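PDB 3FID: putative outer membrane protein (LpxR) from Salmonella typhimurium, which probably removes acyl chains from the lipid A part of lipopolysaccharide, acting as a metal-binding deacylase of the outer membrane. Local coordinates for residues Ile208-Lys218 with Thr260-Phe268. Sequence-based numbering, arbitrary orientation.
Sequences IHTQKEGLIYK and TIGYSPVAF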
loop_
_atom_site.group_PDB
_atom_site.type_symbol
_atom_site.label_atom_id
_atom_site.label_comp_id
_atom_site.label_asym_id
_atom_site.label_seq_id
_atom_site.Cartn_x
_atom_site.Cartn_y
_atom_site.Cartn_z
ATOM N N ILE A 208 -13.807 1.742 -1.057
ATOM C CA ILE A 208 -14.718 1.403 0.052
ATOM C C ILE A 208 -15.813 0.469 -0.464
ATOM O O ILE A 208 -16.402 0.727 -1.509
ATOM C CB ILE A 208 -15.344 2.699 0.675
ATOM C CG1 ILE A 208 -14.252 3.494 1.430
ATOM C CG2 ILE A 208 -16.541 2.361 1.615
ATOM C CD1 ILE A 208 -14.679 4.928 1.865
ATOM N N HIS A 209 -16.083 -0.605 0.272
ATOM C CA HIS A 209 -17.253 -1.447 0.000
ATOM C C HIS A 209 -18.185 -1.223 1.174
ATOM O O HIS A 209 -17.876 -1.624 2.292
ATOM C CB HIS A 209 -16.848 -2.923 -0.071
ATOM C CG HIS A 209 -17.973 -3.847 -0.438
ATOM N ND1 HIS A 209 -17.921 -5.203 -0.213
ATOM C CD2 HIS A 209 -19.184 -3.605 -0.999
ATOM C CE1 HIS A 209 -19.042 -5.765 -0.637
ATOM N NE2 HIS A 209 -19.834 -4.815 -1.099
ATOM N N THR A 210 -19.296 -0.538 0.948
ATOM C CA THR A 210 -20.202 -0.246 2.054
ATOM C C THR A 210 -21.657 -0.337 1.660
ATOM O O THR A 210 -22.010 -0.085 0.512
ATOM C CB THR A 210 -19.943 1.145 2.682
ATOM O OG1 THR A 210 -20.721 1.268 3.886
ATOM C CG2 THR A 210 -20.305 2.284 1.715
ATOM N N GLN A 211 -22.494 -0.687 2.637
ATOM C CA GLN A 211 -23.951 -0.620 2.479
ATOM C C GLN A 211 -24.472 0.778 2.881
ATOM O O GLN A 211 -25.468 1.264 2.344
ATOM C CB GLN A 211 -24.629 -1.744 3.282
ATOM C CG GLN A 211 -24.310 -3.197 2.763
ATOM C CD GLN A 211 -25.199 -4.311 3.400
ATOM O OE1 GLN A 211 -25.410 -4.355 4.628
ATOM N NE2 GLN A 211 -25.709 -5.222 2.550
ATOM N N LYS A 212 -23.723 1.449 3.751
ATOM C CA LYS A 212 -24.181 2.623 4.509
ATOM C C LYS A 212 -24.400 3.911 3.701
ATOM O O LYS A 212 -23.598 4.271 2.849
ATOM C CB LYS A 212 -23.208 2.866 5.683
ATOM C CG LYS A 212 -23.658 3.862 6.753
ATOM C CD LYS A 212 -24.876 3.404 7.550
ATOM C CE LYS A 212 -25.124 4.321 8.771
ATOM N NZ LYS A 212 -25.285 5.782 8.435
ATOM N N GLU A 213 -25.508 4.594 3.985
ATOM C CA GLU A 213 -25.741 5.953 3.508
ATOM C C GLU A 213 -25.720 6.899 4.694
ATOM O O GLU A 213 -26.027 6.497 5.814
ATOM C CB GLU A 213 -27.092 6.058 2.797
ATOM C CG GLU A 213 -27.270 5.062 1.655
ATOM C CD GLU A 213 -28.491 5.358 0.794
ATOM O OE1 GLU A 213 -29.360 6.162 1.211
ATOM O OE2 GLU A 213 -28.572 4.777 -0.311
ATOM N N GLY A 214 -25.386 8.158 4.449
ATOM C CA GLY A 214 -25.232 9.131 5.520
ATOM C C GLY A 214 -23.863 9.037 6.173
ATOM O O GLY A 214 -22.845 8.971 5.481
ATOM N N LEU A 215 -23.852 9.026 7.508
ATOM C CA LEU A 215 -22.624 8.909 8.295
ATOM C C LEU A 215 -21.988 7.529 8.119
ATOM O O LEU A 215 -22.635 6.490 8.246
ATOM C CB LEU A 215 -22.878 9.169 9.794
ATOM C CG LEU A 215 -21.676 9.126 10.757
ATOM C CD1 LEU A 215 -20.733 10.343 10.642
ATOM C CD2 LEU A 215 -22.123 8.915 12.195
ATOM N N ILE A 216 -20.691 7.555 7.849
ATOM C CA ILE A 216 -19.897 6.357 7.814
ATOM C C ILE A 216 -18.656 6.612 8.650
ATOM O O ILE A 216 -18.062 7.719 8.619
ATOM C CB ILE A 216 -19.568 5.950 6.358
ATOM C CG1 ILE A 216 -19.022 4.511 6.309
ATOM C CG2 ILE A 216 -18.593 6.969 5.699
ATOM C CD1 ILE A 216 -18.991 3.937 4.917
ATOM N N TYR A 217 -18.312 5.631 9.469
ATOM C CA TYR A 217 -17.044 5.693 10.209
ATOM C C TYR A 217 -16.457 4.322 10.521
ATOM O O TYR A 217 -17.174 3.324 10.620
ATOM C CB TYR A 217 -17.150 6.541 11.483
ATOM C CG TYR A 217 -17.981 5.920 12.567
ATOM C CD1 TYR A 217 -19.355 6.234 12.689
ATOM C CD2 TYR A 217 -17.406 5.023 13.477
ATOM C CE1 TYR A 217 -20.130 5.653 13.680
ATOM C CE2 TYR A 217 -18.169 4.443 14.476
ATOM C CZ TYR A 217 -19.518 4.747 14.571
ATOM O OH TYR A 217 -20.240 4.148 15.573
ATOM N N LYS A 218 -15.134 4.282 10.672
ATOM C CA LYS A 218 -14.430 3.021 10.882
ATOM C C LYS A 218 -13.089 3.345 11.513
ATOM O O LYS A 218 -12.464 4.334 11.126
ATOM C CB LYS A 218 -14.235 2.301 9.535
ATOM C CG LYS A 218 -13.385 1.006 9.613
ATOM C CD LYS A 218 -13.287 0.284 8.266
ATOM C CE LYS A 218 -12.302 -0.914 8.385
ATOM N NZ LYS A 218 -12.175 -1.580 7.040
ATOM N N THR A 260 -11.614 5.996 8.938
ATOM C CA THR A 260 -12.404 6.704 7.932
ATOM C C THR A 260 -13.556 7.455 8.606
ATOM O O THR A 260 -14.210 6.919 9.508
ATOM C CB THR A 260 -12.987 5.732 6.939
ATOM O OG1 THR A 260 -11.916 5.087 6.253
ATOM C CG2 THR A 260 -13.958 6.444 5.903
ATOM N N ILE A 261 -13.797 8.687 8.174
ATOM C CA ILE A 261 -14.994 9.402 8.587
ATOM C C ILE A 261 -15.576 10.068 7.347
ATOM O O ILE A 261 -14.865 10.703 6.561
ATOM C CB ILE A 261 -14.734 10.406 9.749
ATOM C CG1 ILE A 261 -16.077 10.888 10.358
ATOM C CG2 ILE A 261 -13.847 11.570 9.298
ATOM C CD1 ILE A 261 -15.976 12.127 11.318
ATOM N N GLY A 262 -16.868 9.873 7.139
ATOM C CA GLY A 262 -17.515 10.475 6.010
ATOM C C GLY A 262 -18.993 10.715 6.205
ATOM O O GLY A 262 -19.592 10.275 7.176
ATOM N N TYR A 263 -19.562 11.426 5.247
ATOM C CA TYR A 263 -20.994 11.605 5.166
ATOM C C TYR A 263 -21.311 11.611 3.703
ATOM O O TYR A 263 -20.768 12.422 2.967
ATOM C CB TYR A 263 -21.472 12.907 5.843
ATOM C CG TYR A 263 -22.981 12.855 6.057
ATOM C CD1 TYR A 263 -23.864 13.198 5.040
ATOM C CD2 TYR A 263 -23.518 12.388 7.255
ATOM C CE1 TYR A 263 -25.247 13.101 5.213
ATOM C CE2 TYR A 263 -24.906 12.299 7.440
ATOM C CZ TYR A 263 -25.751 12.659 6.416
ATOM O OH TYR A 263 -27.126 12.561 6.597
ATOM N N SER A 264 -22.155 10.673 3.275
ATOM C CA SER A 264 -22.623 10.616 1.886
ATOM C C SER A 264 -22.660 12.019 1.284
ATOM O O SER A 264 -23.348 12.893 1.821
ATOM C CB SER A 264 -24.031 10.014 1.817
ATOM O OG SER A 264 -23.989 8.606 1.777
ATOM N N PRO A 265 -21.943 12.234 0.158
ATOM C CA PRO A 265 -21.182 11.233 -0.595
ATOM C C PRO A 265 -19.651 11.306 -0.452
ATOM O O PRO A 265 -18.956 10.903 -1.367
ATOM C CB PRO A 265 -21.530 11.602 -2.044
ATOM C CG PRO A 265 -21.651 13.121 -1.990
ATOM C CD PRO A 265 -21.946 13.530 -0.552
ATOM N N VAL A 266 -19.135 11.825 0.653
ATOM C CA VAL A 266 -17.682 12.002 0.750
ATOM C C VAL A 266 -17.072 11.431 2.041
ATOM O O VAL A 266 -17.624 11.611 3.137
ATOM C CB VAL A 266 -17.263 13.466 0.505
ATOM C CG1 VAL A 266 -17.781 14.408 1.609
ATOM C CG2 VAL A 266 -15.742 13.574 0.301
ATOM N N ALA A 267 -15.932 10.743 1.909
ATOM C CA ALA A 267 -15.289 10.180 3.080
ATOM C C ALA A 267 -13.795 10.422 3.013
ATOM O O ALA A 267 -13.225 10.421 1.931
ATOM C CB ALA A 267 -15.572 8.699 3.200
ATOM N N PHE A 268 -13.199 10.620 4.181
ATOM C CA PHE A 268 -11.781 10.894 4.338
ATOM C C PHE A 268 -11.201 9.756 5.160
ATOM O O PHE A 268 -11.831 9.302 6.119
ATOM C CB PHE A 268 -11.572 12.238 5.027
ATOM C CG PHE A 268 -12.153 13.395 4.257
ATOM C CD1 PHE A 268 -13.403 13.912 4.597
ATOM C CD2 PHE A 268 -11.484 13.925 3.159
ATOM C CE1 PHE A 268 -13.965 14.975 3.864
ATOM C CE2 PHE A 268 -12.038 14.986 2.414
ATOM C CZ PHE A 268 -13.269 15.501 2.768
#
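Strands 215-218 and 260-263 run antiparallel, their axes 4.6 Å apart at 177°, with I216-G262 and K218-T260 as hydrogen-bonded pairs and L215-Y263 and Y217-I261 as non-hydrogen-bonded ones. Just beyond the paired strands, G214 and S264 add another rung: S264 N donates to G214 O at 2.9 Å, and G214 N gives its hydrogen to S264 OG at 3.0 Å. The Y263 ring, with CG anti to the backbone N (chi1 -165°), lies over this glycine; G214 CA sits 3.8 Å from the ring centroid, 17° off the normal, a CH-pi contact. L215 CB flanks the same ring at CD2. On the other face of the sheet, I216 CG2 rests on the bare backbone of G262 (3.7 Å to its CA), with A267 CB close by on the same side. I208 CD1 reaches A267 CB at 4.1 Å, continuing this apolar layer inside, towards F193 of helix 191-194. K212 NZ ties the preceding loop to the strand through E213 O and L215 O. Strand 251-263 turns back at the cis-P265 into 266-275, so the contact joins neighbouring staves and a hairpin turn at one end of an antiparallel outer-membrane beta-barrel.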